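Local coordinates for protein SeviL (Septifer virgatus, PDB 6LF2) that binds the glycans of asialo-GM1 and GM1b as an R-type lectin of trefoil fold from a mussel, at residues B[95-100]-B[123-128]. Residues are numbered along the deposited sequence; the frame is centred on the assembly and turned at random.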
# COMPACT_ATOMS: atom_id res chain seq x y z
N PHE B 95 -4.28 2.85 -9.96
CA PHE B 95 -5.09 3.66 -9.06
C PHE B 95 -6.53 3.75 -9.56
O PHE B 95 -6.81 3.65 -10.76
CB PHE B 95 -4.50 5.07 -8.91
CG PHE B 95 -3.22 5.08 -8.11
CD1 PHE B 95 -2.01 4.82 -8.72
CD2 PHE B 95 -3.25 5.30 -6.74
CE1 PHE B 95 -0.84 4.81 -7.98
CE2 PHE B 95 -2.07 5.29 -6.00
CZ PHE B 95 -0.87 5.05 -6.63
N TYR B 96 -7.44 3.93 -8.60
CA TYR B 96 -8.86 4.04 -8.87
C TYR B 96 -9.44 5.21 -8.09
O TYR B 96 -9.01 5.52 -6.98
CB TYR B 96 -9.62 2.77 -8.45
CG TYR B 96 -9.30 1.53 -9.21
CD1 TYR B 96 -9.95 1.23 -10.40
CD2 TYR B 96 -8.36 0.62 -8.74
CE1 TYR B 96 -9.67 0.08 -11.10
CE2 TYR B 96 -8.07 -0.53 -9.43
CZ TYR B 96 -8.73 -0.80 -10.62
OH TYR B 96 -8.44 -1.95 -11.31
N ARG B 97 -10.45 5.84 -8.68
CA ARG B 97 -11.39 6.61 -7.88
C ARG B 97 -12.51 5.69 -7.42
O ARG B 97 -12.82 4.69 -8.08
CB ARG B 97 -11.95 7.80 -8.67
CG ARG B 97 -10.95 8.91 -8.90
CD ARG B 97 -11.60 10.15 -9.50
NE ARG B 97 -10.69 11.29 -9.52
CZ ARG B 97 -9.77 11.48 -10.47
NH1 ARG B 97 -9.64 10.62 -11.46
NH2 ARG B 97 -8.98 12.55 -10.42
N LEU B 98 -13.05 5.98 -6.25
CA LEU B 98 -14.13 5.20 -5.67
C LEU B 98 -15.38 6.07 -5.70
O LEU B 98 -15.46 7.06 -4.97
CB LEU B 98 -13.79 4.76 -4.24
CG LEU B 98 -12.60 3.81 -4.16
CD1 LEU B 98 -12.13 3.62 -2.72
CD2 LEU B 98 -13.01 2.51 -4.74
N LEU B 99 -16.33 5.70 -6.55
CA LEU B 99 -17.48 6.54 -6.88
C LEU B 99 -18.74 5.99 -6.20
O LEU B 99 -19.15 4.86 -6.49
CB LEU B 99 -17.67 6.62 -8.39
CG LEU B 99 -18.87 7.40 -8.91
CD1 LEU B 99 -18.75 8.86 -8.50
CD2 LEU B 99 -18.95 7.26 -10.43
N ASN B 100 -19.32 6.78 -5.32
CA ASN B 100 -20.55 6.37 -4.64
C ASN B 100 -21.71 6.30 -5.63
O ASN B 100 -21.98 7.26 -6.35
CB ASN B 100 -20.86 7.35 -3.51
CG ASN B 100 -22.03 6.90 -2.67
OD1 ASN B 100 -23.12 7.46 -2.78
ND2 ASN B 100 -21.81 5.90 -1.82
N SER B 123 -6.72 14.20 -4.86
CA SER B 123 -6.73 13.42 -3.63
C SER B 123 -7.83 12.35 -3.61
O SER B 123 -8.10 11.77 -2.55
CB SER B 123 -6.90 14.35 -2.44
OG SER B 123 -7.89 15.31 -2.73
N GLU B 124 -8.46 12.06 -4.75
CA GLU B 124 -9.43 10.99 -4.88
C GLU B 124 -8.85 9.70 -5.44
O GLU B 124 -9.61 8.77 -5.74
CB GLU B 124 -10.59 11.44 -5.78
CG GLU B 124 -11.37 12.60 -5.21
CD GLU B 124 -12.22 13.30 -6.24
OE1 GLU B 124 -12.04 13.04 -7.45
OE2 GLU B 124 -13.07 14.12 -5.83
N LYS B 125 -7.52 9.64 -5.63
CA LYS B 125 -6.90 8.49 -6.28
C LYS B 125 -6.40 7.52 -5.21
O LYS B 125 -5.60 7.90 -4.35
CB LYS B 125 -5.75 8.94 -7.18
CG LYS B 125 -6.19 9.89 -8.29
CD LYS B 125 -5.01 10.41 -9.08
CE LYS B 125 -5.49 11.31 -10.21
NZ LYS B 125 -4.35 11.78 -11.06
N TRP B 126 -6.90 6.29 -5.26
CA TRP B 126 -6.59 5.26 -4.26
C TRP B 126 -6.00 4.03 -4.92
O TRP B 126 -6.36 3.65 -6.04
CB TRP B 126 -7.84 4.83 -3.48
CG TRP B 126 -8.59 5.95 -2.84
CD1 TRP B 126 -9.60 6.68 -3.42
CD2 TRP B 126 -8.44 6.45 -1.51
NE1 TRP B 126 -10.06 7.62 -2.53
CE2 TRP B 126 -9.37 7.49 -1.35
CE3 TRP B 126 -7.61 6.11 -0.43
CZ2 TRP B 126 -9.49 8.21 -0.16
CZ3 TRP B 126 -7.72 6.82 0.75
CH2 TRP B 126 -8.66 7.86 0.88
N ILE B 127 -5.11 3.37 -4.18
CA ILE B 127 -4.63 2.05 -4.54
C ILE B 127 -5.08 1.10 -3.44
O ILE B 127 -4.88 1.36 -2.25
CB ILE B 127 -3.10 2.05 -4.75
CG1 ILE B 127 -2.61 0.66 -5.18
CG2 ILE B 127 -2.38 2.58 -3.51
CD1 ILE B 127 -1.24 0.70 -5.85
N LEU B 128 -5.77 0.04 -3.84
CA LEU B 128 -6.33 -0.95 -2.93
C LEU B 128 -5.49 -2.20 -3.09
O LEU B 128 -5.61 -2.90 -4.09
CB LEU B 128 -7.80 -1.22 -3.24
CG LEU B 128 -8.78 -0.05 -3.13
CD1 LEU B 128 -8.83 0.73 -4.43
CD2 LEU B 128 -10.16 -0.60 -2.79
O HOH W 1 -6.54 14.28 -11.75
O HOH W 2 -12.23 8.48 -5.20
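Tyr96 and Trp126 pair through two nearly straight backbone hydrogen bonds, Tyr96 N to Trp126 O and Trp126 N to Tyr96 O, both 2.8 Å. This is an isolated antiparallel bridge: the short strands run at 93° to each other and separate on the Leu98/Glu124 side. There a water replaces a direct bond, accepting from Leu98 N at 2.8 Å and donating to Glu124 O at 2.7 Å.

Arg97 NE meets Glu124 OE1 at 3.0 Å in a salt bridge, carried there by a chain extended from CG to NE (chi2 -171°). Glu124 OE1 uses its anti lone pair and lies close to the guanidinium plane. The carboxylate plane stands 88° to that group, consistent with a single NE–OE1 bond rather than a two-pronged pairing. Thr121 fixes both partners, its N bonding Glu124 OE1 and its O accepting from Arg97 NH2. Lys125 runs alongside Arg97, CG over one guanidinium face and CE 3.7 Å from Arg97 NH2; its NZ forms salt bridges with Glu91, Asp92 and Glu122.

Leu98 CD1 sits over one face of the Trp126 indole, 4.0 Å from Trp126 CD1, and the indole is anchored by NE1 to Leu107 O. Phe95 CE2 approaches Ile127 CB at 3.6 Å, and Tyr13 of the second subunit packs on both residues. Strand 96-100, hydrogen-bonded to strand 84-88, is thus tied to the last strand, 126-130, antiparallel to strand 6-16, by a single antiparallel bridge within the beta-trefoil of this R-type lectin.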